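Local coordinates for protein vanadium-dependent haloperoxidase (Zobellia galactanivorans, PDB 4USZ) that probably acts as a vanadium-dependent haloperoxidase, using bound vanadate and hydrogen peroxide to oxidise halides, iodide in particular, at residues T194-M199 with V355-P360; G384-F389 with F404-Q409. One frame throughout, in Å; residues are numbered along the deposited sequence.

Contact 1 (T194-M199 with V355-P360). With VO4 (vanadate ion), chain B.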
ATOM      1  N   THR A 194      -9.102  11.111  18.084  1.00 12.56           N
ATOM      2  CA  THR A 194      -8.657  12.507  18.114  1.00 13.01           C
ATOM      3  C   THR A 194      -9.687  13.379  17.377  1.00 14.01           C
ATOM      4  O   THR A 194     -10.380  12.845  16.481  1.00 13.91           O
ATOM      5  CB  THR A 194      -7.261  12.635  17.435  1.00 13.76           C
ATOM      6  OG1 THR A 194      -7.216  11.811  16.219  1.00 13.86           O
ATOM      7  CG2 THR A 194      -6.195  12.212  18.435  1.00 12.06           C
ATOM      8  N   PRO A 195      -9.755  14.712  17.696  1.00 15.14           N
ATOM      9  CA  PRO A 195     -10.702  15.614  17.028  1.00 16.48           C
ATOM     10  C   PRO A 195     -10.206  15.839  15.579  1.00 18.73           C
ATOM     11  O   PRO A 195      -9.043  15.561  15.323  1.00 19.17           O
ATOM     12  CB  PRO A 195     -10.566  16.918  17.859  1.00 15.31           C
ATOM     13  CG  PRO A 195      -9.129  16.890  18.319  1.00 14.89           C
ATOM     14  CD  PRO A 195      -9.028  15.426  18.783  1.00 15.27           C
ATOM     15  N   PRO A 196     -11.068  16.299  14.637  1.00 21.53           N
ATOM     16  CA  PRO A 196     -12.477  16.658  14.822  1.00 20.70           C
ATOM     17  C   PRO A 196     -13.437  15.468  14.879  1.00 23.71           C
ATOM     18  O   PRO A 196     -14.442  15.542  15.585  1.00 22.87           O
ATOM     19  CB  PRO A 196     -12.786  17.533  13.594  1.00 23.69           C
ATOM     20  CG  PRO A 196     -11.734  17.219  12.581  1.00 25.74           C
ATOM     21  CD  PRO A 196     -10.527  16.742  13.318  1.00 23.32           C
ATOM     22  N   ALA A 197     -13.086  14.335  14.245  1.00 20.95           N
ATOM     23  CA  ALA A 197     -14.070  13.299  14.045  1.00 19.99           C
ATOM     24  C   ALA A 197     -14.164  12.279  15.143  1.00 19.05           C
ATOM     25  O   ALA A 197     -15.178  11.643  15.304  1.00 15.70           O
ATOM     26  CB  ALA A 197     -13.852  12.660  12.701  1.00 20.85           C
ATOM     27  N   TYR A 198     -13.092  12.077  15.912  1.00 17.77           N
ATOM     28  CA  TYR A 198     -13.090  11.033  16.970  1.00 17.28           C
ATOM     29  C   TYR A 198     -13.467   9.652  16.521  1.00 16.87           C
ATOM     30  O   TYR A 198     -14.200   8.929  17.215  1.00 15.51           O
ATOM     31  CB  TYR A 198     -13.911  11.379  18.195  1.00 17.57           C
ATOM     32  CG  TYR A 198     -13.493  12.644  18.840  1.00 17.70           C
ATOM     33  CD1 TYR A 198     -13.987  13.873  18.384  1.00 20.00           C
ATOM     34  CD2 TYR A 198     -12.570  12.613  19.913  1.00 18.30           C
ATOM     35  CE1 TYR A 198     -13.582  15.085  18.996  1.00 20.10           C
ATOM     36  CE2 TYR A 198     -12.151  13.801  20.535  1.00 19.57           C
ATOM     37  CZ  TYR A 198     -12.691  15.028  20.078  1.00 19.73           C
ATOM     38  OH  TYR A 198     -12.298  16.165  20.682  1.00 20.25           O
ATOM     39  N   MET A 199     -12.886   9.250  15.410  1.00 18.69           N
ATOM     40  CA  MET A 199     -13.229   7.955  14.808  1.00 19.35           C
ATOM     41  C   MET A 199     -12.480   6.905  15.573  1.00 16.22           C
ATOM     42  O   MET A 199     -11.330   7.105  15.953  1.00 13.87           O
ATOM     43  CB  MET A 199     -12.647   7.860  13.399  1.00 22.32           C
ATOM     44  CG  MET A 199     -13.369   8.590  12.272  1.00 31.96           C
ATOM     45  SD  MET A 199     -12.724   8.058  10.637  1.00 37.85           S
ATOM     46  CE  MET A 199     -12.709   6.293  10.710  1.00 25.24           C
ATOM     47  N   VAL A 355       0.233  20.378  12.256  1.00 13.12           N
ATOM     48  CA  VAL A 355       0.133  20.811  10.840  1.00 12.64           C
ATOM     49  C   VAL A 355      -0.878  19.887  10.103  1.00 12.15           C
ATOM     50  O   VAL A 355      -1.710  20.358   9.381  1.00 10.02           O
ATOM     51  CB  VAL A 355       1.509  20.725  10.149  1.00 12.86           C
ATOM     52  CG1 VAL A 355       1.364  20.785   8.626  1.00 14.69           C
ATOM     53  CG2 VAL A 355       2.449  21.859  10.612  1.00 12.67           C
ATOM     54  N   LEU A 356      -0.811  18.568  10.294  1.00 10.52           N
ATOM     55  CA  LEU A 356      -1.804  17.657   9.707  1.00 10.78           C
ATOM     56  C   LEU A 356      -2.806  17.132  10.690  1.00 10.74           C
ATOM     57  O   LEU A 356      -2.473  16.886  11.891  1.00 11.00           O
ATOM     58  CB  LEU A 356      -1.080  16.400   9.080  1.00  9.68           C
ATOM     59  CG  LEU A 356      -0.003  16.710   7.991  1.00  9.56           C
ATOM     60  CD1 LEU A 356       0.715  15.453   7.536  1.00  9.39           C
ATOM     61  CD2 LEU A 356      -0.643  17.308   6.771  1.00  9.79           C
ATOM     62  N   GLN A 357      -4.020  16.888  10.220  1.00 11.49           N
ATOM     63  CA  GLN A 357      -4.993  16.199  11.073  1.00 12.43           C
ATOM     64  C   GLN A 357      -4.488  14.804  11.473  1.00 12.44           C
ATOM     65  O   GLN A 357      -3.945  14.095  10.648  1.00 11.39           O
ATOM     66  CB  GLN A 357      -6.348  16.059  10.408  1.00 15.72           C
ATOM     67  CG  GLN A 357      -7.097  17.391  10.448  1.00 21.47           C
ATOM     68  CD  GLN A 357      -8.584  17.306  10.016  1.00 28.25           C
ATOM     69  OE1 GLN A 357      -9.155  16.217   9.762  1.00 24.70           O
ATOM     70  NE2 GLN A 357      -9.226  18.485   9.945  1.00 30.17           N
ATOM     71  N   THR A 358      -4.685  14.404  12.707  1.00 10.76           N
ATOM     72  CA  THR A 358      -4.128  13.160  13.131  1.00 11.28           C
ATOM     73  C   THR A 358      -4.938  11.937  12.587  1.00 11.57           C
ATOM     74  O   THR A 358      -6.129  11.936  12.623  1.00 11.96           O
ATOM     75  CB  THR A 358      -4.103  13.078  14.675  1.00 10.80           C
ATOM     76  OG1 THR A 358      -3.358  14.212  15.186  1.00 11.82           O
ATOM     77  CG2 THR A 358      -3.395  11.739  15.120  1.00  9.32           C
ATOM     78  N   PRO A 359      -4.268  10.908  12.080  1.00 11.28           N
ATOM     79  CA  PRO A 359      -5.035   9.788  11.470  1.00 11.06           C
ATOM     80  C   PRO A 359      -5.660   8.979  12.558  1.00 10.47           C
ATOM     81  O   PRO A 359      -5.084   8.961  13.668  1.00 10.03           O
ATOM     82  CB  PRO A 359      -3.952   8.956  10.731  1.00 11.46           C
ATOM     83  CG  PRO A 359      -2.774   9.852  10.642  1.00 12.70           C
ATOM     84  CD  PRO A 359      -2.826  10.843  11.821  1.00 11.17           C
ATOM     85  N   PRO A 360      -6.804   8.290  12.278  1.00 10.45           N
ATOM     86  CA  PRO A 360      -7.496   7.642  13.415  1.00 10.23           C
ATOM     87  C   PRO A 360      -6.949   6.231  13.722  1.00  9.72           C
ATOM     88  O   PRO A 360      -7.655   5.226  13.512  1.00 10.35           O
ATOM     89  CB  PRO A 360      -8.997   7.563  12.936  1.00 11.31           C
ATOM     90  CG  PRO A 360      -8.847   7.378  11.440  1.00 11.40           C
ATOM     91  CD  PRO A 360      -7.648   8.286  11.060  1.00 10.93           C
TER
HETATM   92  V   VO4 B1447       0.949   6.926  10.195  1.00 25.32           V
HETATM   93  O1  VO4 B1447      -0.038   8.257  11.009  1.00 20.02           O
HETATM   94  O2  VO4 B1447       0.054   6.313   8.671  1.00 23.77           O
HETATM   95  O3  VO4 B1447       2.539   7.492   9.434  1.00 18.63           O
HETATM   96  O4  VO4 B1447       1.174   5.396  11.188  1.00 16.63           O
HETATM   97  O   HOH W   1      -5.578   9.554  16.321  1.00 11.80           O
HETATM   98  O   HOH W   2      -8.200  13.127  14.095  1.00 14.31           O
HETATM   99  O   HOH W   3      -6.266  16.192  14.301  1.00 13.70           O
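The CD-CG edge of the Pro196 ring stands over one face of the Gln357 amide, the ring steep to it: Gln357 OE1, NE2 and CD are almost equally far from Pro196 CD, with OE1 to CD at 3.8 Å, so that edge of the proline sits over the amide face. The Tyr198 ring packs within its own loop, one face over Pro195 CA. This is an apposition of two irregular loops beside the vanadate site of a PAP2-type haloperoxidase; the 355-360 loop reaches the ion, and a cis peptide bond before Pro196 bends the other. Gln357 OE1 also accepts from Ser273 N, which fixes the rotation of the amide. An alanine in place of Gln357 would probably leave the CD-CG edge of Pro196 without the amide face it packs on and Ser273 N without its acceptor. No direct hydrogen bond joins the loops; water does the joining. Thr194 OG1, set between the backbone N and the carbonyl carbon (chi1 42°), is 2.8 Å from water 1, which donates to Pro359 O. A further water binds Thr194 OG1 at 2.7 Å. Water 3 donates to Pro195 O and accepts from Thr358 N, 2.9 Å away. Met199 runs alongside Pro360, CB to CB at 3.7 Å. On the ion side, Pro359 also touches Arg339 and Arg418, both hydrogen-bonded to the vanadate, and Pro359 CG comes within 3.2 Å of vanadate O1.

Contact 2 (G384-F389 with F404-Q409)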
ATOM      1  N   GLY A 384      16.744  -0.277  -9.500  1.00 13.22           N
ATOM      2  CA  GLY A 384      18.109   0.273  -9.305  1.00 13.61           C
ATOM      3  C   GLY A 384      18.224   1.320  -8.247  1.00 14.98           C
ATOM      4  O   GLY A 384      17.217   1.974  -7.849  1.00 13.13           O
ATOM      5  N   ASP A 385      19.456   1.490  -7.786  1.00 14.94           N
ATOM      6  CA  ASP A 385      19.797   2.562  -6.811  1.00 17.31           C
ATOM      7  C   ASP A 385      19.953   3.902  -7.558  1.00 18.38           C
ATOM      8  O   ASP A 385      20.221   3.966  -8.779  1.00 19.97           O
ATOM      9  CB  ASP A 385      21.031   2.154  -6.013  1.00 19.60           C
ATOM     10  CG  ASP A 385      21.339   3.115  -4.842  1.00 27.10           C
ATOM     11  OD1 ASP A 385      20.436   3.944  -4.444  1.00 24.94           O
ATOM     12  OD2 ASP A 385      22.482   2.991  -4.296  1.00 25.90           O
ATOM     13  N   ASN A 386      19.707   4.988  -6.861  1.00 18.72           N
ATOM     14  CA  ASN A 386      19.587   6.334  -7.498  1.00 21.96           C
ATOM     15  C   ASN A 386      18.783   6.336  -8.778  1.00 20.27           C
ATOM     16  O   ASN A 386      19.245   6.781  -9.841  1.00 18.31           O
ATOM     17  CB  ASN A 386      20.971   6.971  -7.681  1.00 27.24           C
ATOM     18  CG  ASN A 386      21.533   7.407  -6.354  1.00 37.13           C
ATOM     19  OD1 ASN A 386      20.896   8.180  -5.647  1.00 35.01           O
ATOM     20  ND2 ASN A 386      22.661   6.811  -5.947  1.00 43.97           N
ATOM     21  N   PHE A 387      17.571   5.822  -8.659  1.00 14.49           N
ATOM     22  CA  PHE A 387      16.655   5.952  -9.735  1.00 17.32           C
ATOM     23  C   PHE A 387      15.924   7.279  -9.540  1.00 16.29           C
ATOM     24  O   PHE A 387      15.117   7.390  -8.635  1.00 15.87           O
ATOM     25  CB  PHE A 387      15.681   4.780  -9.685  1.00 13.57           C
ATOM     26  CG  PHE A 387      14.786   4.715 -10.866  1.00 15.12           C
ATOM     27  CD1 PHE A 387      13.592   5.404 -10.870  1.00 14.09           C
ATOM     28  CD2 PHE A 387      15.150   3.940 -11.993  1.00 15.53           C
ATOM     29  CE1 PHE A 387      12.751   5.353 -11.966  1.00 15.53           C
ATOM     30  CE2 PHE A 387      14.293   3.876 -13.081  1.00 15.89           C
ATOM     31  CZ  PHE A 387      13.099   4.592 -13.073  1.00 14.41           C
ATOM     32  N   SER A 388      16.215   8.294 -10.327  1.00 18.10           N
ATOM     33  CA  SER A 388      15.499   9.570 -10.135  1.00 18.25           C
ATOM     34  C   SER A 388      14.144   9.549 -10.833  1.00 17.93           C
ATOM     35  O   SER A 388      13.998   8.870 -11.879  1.00 17.53           O
ATOM     36  CB  SER A 388      16.385  10.685 -10.698  1.00 20.88           C
ATOM     37  OG  SER A 388      16.336  10.547 -12.119  1.00 24.04           O
ATOM     38  N   PHE A 389      13.142  10.261 -10.307  1.00 16.04           N
ATOM     39  CA  PHE A 389      11.824  10.299 -10.939  1.00 15.34           C
ATOM     40  C   PHE A 389      11.122  11.539 -10.495  1.00 15.12           C
ATOM     41  O   PHE A 389      11.475  12.094  -9.442  1.00 17.61           O
ATOM     42  CB  PHE A 389      10.968   9.024 -10.601  1.00 13.13           C
ATOM     43  CG  PHE A 389      10.776   8.777  -9.112  1.00 11.47           C
ATOM     44  CD1 PHE A 389      11.824   8.267  -8.330  1.00 11.51           C
ATOM     45  CD2 PHE A 389       9.566   9.155  -8.486  1.00 11.21           C
ATOM     46  CE1 PHE A 389      11.671   8.061  -6.935  1.00 11.49           C
ATOM     47  CE2 PHE A 389       9.370   8.931  -7.099  1.00 11.93           C
ATOM     48  CZ  PHE A 389      10.448   8.360  -6.318  1.00 12.22           C
ATOM     49  N   PHE A 404      12.543  13.305  -7.085  1.00 13.94           N
ATOM     50  CA  PHE A 404      13.436  12.585  -6.182  1.00 14.84           C
ATOM     51  C   PHE A 404      14.597  11.997  -6.896  1.00 15.69           C
ATOM     52  O   PHE A 404      14.489  11.658  -8.085  1.00 16.01           O
ATOM     53  CB  PHE A 404      12.665  11.445  -5.443  1.00 13.67           C
ATOM     54  CG  PHE A 404      11.482  11.966  -4.702  1.00 12.52           C
ATOM     55  CD1 PHE A 404      11.630  12.553  -3.419  1.00 13.17           C
ATOM     56  CD2 PHE A 404      10.208  11.959  -5.308  1.00 12.33           C
ATOM     57  CE1 PHE A 404      10.520  13.060  -2.743  1.00 12.46           C
ATOM     58  CE2 PHE A 404       9.114  12.461  -4.633  1.00 12.78           C
ATOM     59  CZ  PHE A 404       9.278  13.025  -3.353  1.00 12.69           C
ATOM     60  N   LYS A 405      15.715  11.855  -6.179  1.00 15.25           N
ATOM     61  CA  LYS A 405      16.914  11.208  -6.733  1.00 16.24           C
ATOM     62  C   LYS A 405      16.937   9.716  -6.631  1.00 14.57           C
ATOM     63  O   LYS A 405      17.839   9.072  -7.205  1.00 13.07           O
ATOM     64  CB  LYS A 405      18.192  11.692  -5.992  1.00 18.45           C
ATOM     65  CG  LYS A 405      18.618  13.046  -6.492  1.00 28.87           C
ATOM     66  CD  LYS A 405      20.043  13.401  -6.025  1.00 38.66           C
ATOM     67  CE  LYS A 405      20.285  14.913  -6.098  1.00 46.71           C
ATOM     68  NZ  LYS A 405      19.399  15.595  -5.089  1.00 53.40           N
ATOM     69  N   SER A 406      16.069   9.149  -5.795  1.00 12.91           N
ATOM     70  CA  SER A 406      16.060   7.661  -5.593  1.00 11.87           C
ATOM     71  C   SER A 406      14.805   7.285  -4.822  1.00 10.72           C
ATOM     72  O   SER A 406      14.173   8.160  -4.173  1.00 10.69           O
ATOM     73  CB  SER A 406      17.281   7.175  -4.811  1.00 13.27           C
ATOM     74  OG  SER A 406      17.218   7.733  -3.514  1.00 12.26           O
ATOM     75  N   PHE A 407      14.398   6.011  -4.882  1.00 10.18           N
ATOM     76  CA  PHE A 407      13.243   5.619  -4.100  1.00 10.25           C
ATOM     77  C   PHE A 407      13.472   5.886  -2.614  1.00 10.04           C
ATOM     78  O   PHE A 407      12.559   6.287  -1.857  1.00 10.35           O
ATOM     79  CB  PHE A 407      12.985   4.115  -4.336  1.00 10.76           C
ATOM     80  CG  PHE A 407      12.718   3.810  -5.787  1.00 10.83           C
ATOM     81  CD1 PHE A 407      11.606   4.373  -6.445  1.00  9.79           C
ATOM     82  CD2 PHE A 407      13.613   3.019  -6.497  1.00 10.22           C
ATOM     83  CE1 PHE A 407      11.413   4.108  -7.833  1.00 10.08           C
ATOM     84  CE2 PHE A 407      13.407   2.755  -7.867  1.00 10.25           C
ATOM     85  CZ  PHE A 407      12.344   3.308  -8.508  1.00  9.95           C
ATOM     86  N   LYS A 408      14.684   5.593  -2.172  1.00 11.28           N
ATOM     87  CA  LYS A 408      15.040   5.726  -0.756  1.00 13.61           C
ATOM     88  C   LYS A 408      14.899   7.176  -0.270  1.00 13.42           C
ATOM     89  O   LYS A 408      14.385   7.433   0.839  1.00 14.39           O
ATOM     90  CB  LYS A 408      16.461   5.206  -0.543  1.00 17.55           C
ATOM     91  CG  LYS A 408      16.824   5.238   0.934  1.00 22.74           C
ATOM     92  CD  LYS A 408      18.291   4.842   1.169  1.00 29.31           C
ATOM     93  CE  LYS A 408      18.655   4.998   2.671  1.00 35.67           C
ATOM     94  NZ  LYS A 408      18.539   6.427   3.133  1.00 34.72           N
ATOM     95  N   GLN A 409      15.284   8.142  -1.110  1.00 13.07           N
ATOM     96  CA  GLN A 409      15.149   9.532  -0.755  1.00 14.26           C
ATOM     97  C   GLN A 409      13.674   9.870  -0.611  1.00 14.02           C
ATOM     98  O   GLN A 409      13.257  10.575   0.310  1.00 11.51           O
ATOM     99  CB  GLN A 409      15.738  10.459  -1.844  1.00 17.33           C
ATOM    100  CG  GLN A 409      15.856  11.885  -1.380  1.00 21.94           C
ATOM    101  CD  GLN A 409      15.479  12.910  -2.442  1.00 30.26           C
ATOM    102  OE1 GLN A 409      15.832  12.797  -3.608  1.00 28.75           O
ATOM    103  NE2 GLN A 409      14.824  13.984  -2.001  1.00 42.08           N
TER
HETATM  104  O   HOH W   4      16.674   4.311  -6.399  1.00  8.93           O
HETATM  105  O   HOH W   5      19.499  10.000  -9.201  1.00 23.08           O
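Phe389 and Phe404 form an antiparallel hydrogen-bonded pair, the end of a two-stranded ladder that leads into helix 407-420. Phe404 N reaches Phe389 O at 2.9 Å with an N-H...O angle of 171°; the return bond from Phe389 N to Phe404 O is more bent, at 153°. Beyond the pair, the chains stay close through CA-H...O contacts, among them Ser406 CA to Phe387 O at 3.2 Å. Ser406 is the N-cap, its OG accepting from Gln409 N. Water 4 ties the start of the helix to the other segment, donating to Gly384 O and accepting from Phe387 N and Phe407 N.

The side chains form an aromatic cluster. Phe389 is turned so that CG sits between its backbone N and carbonyl carbon (chi1 56°), and Phe404 CB lies over one face of its ring, 4.2 Å from the centroid, a CH-pi contact. Phe407 touches both Phe389 and Phe387. Its plane is nearly parallel to that of Phe387, but the rings are slid apart, centroids 5.1 Å from each other, and barely overlap. Helices 367-383 and 288-302 also contact Phe407. The shortest touch between side chains of the two segments is Phe387 CD1 against Phe407 CZ, 3.4 Å.

In the fold
Contacts 1 and 2 do not touch: their centres are 32 Å apart and their nearest atoms about 14 Å. They follow one another along the chain, and two helices bridge the gap between them. Helix 367-383 begins at Gly367, whose N is hydrogen-bonded to vanadate, and ends just before Gly384 of contact 2, where Phe407 packs on its later turns. Helix 407-420 starts within contact 2 and carries Arg418, another hydrogen-bonding partner of vanadate, near its other end, where Leu356 and Pro359 of contact 1 rest against it. Contact 1 thus borders the ion directly, whereas contact 2 joins the remote ends of both helices.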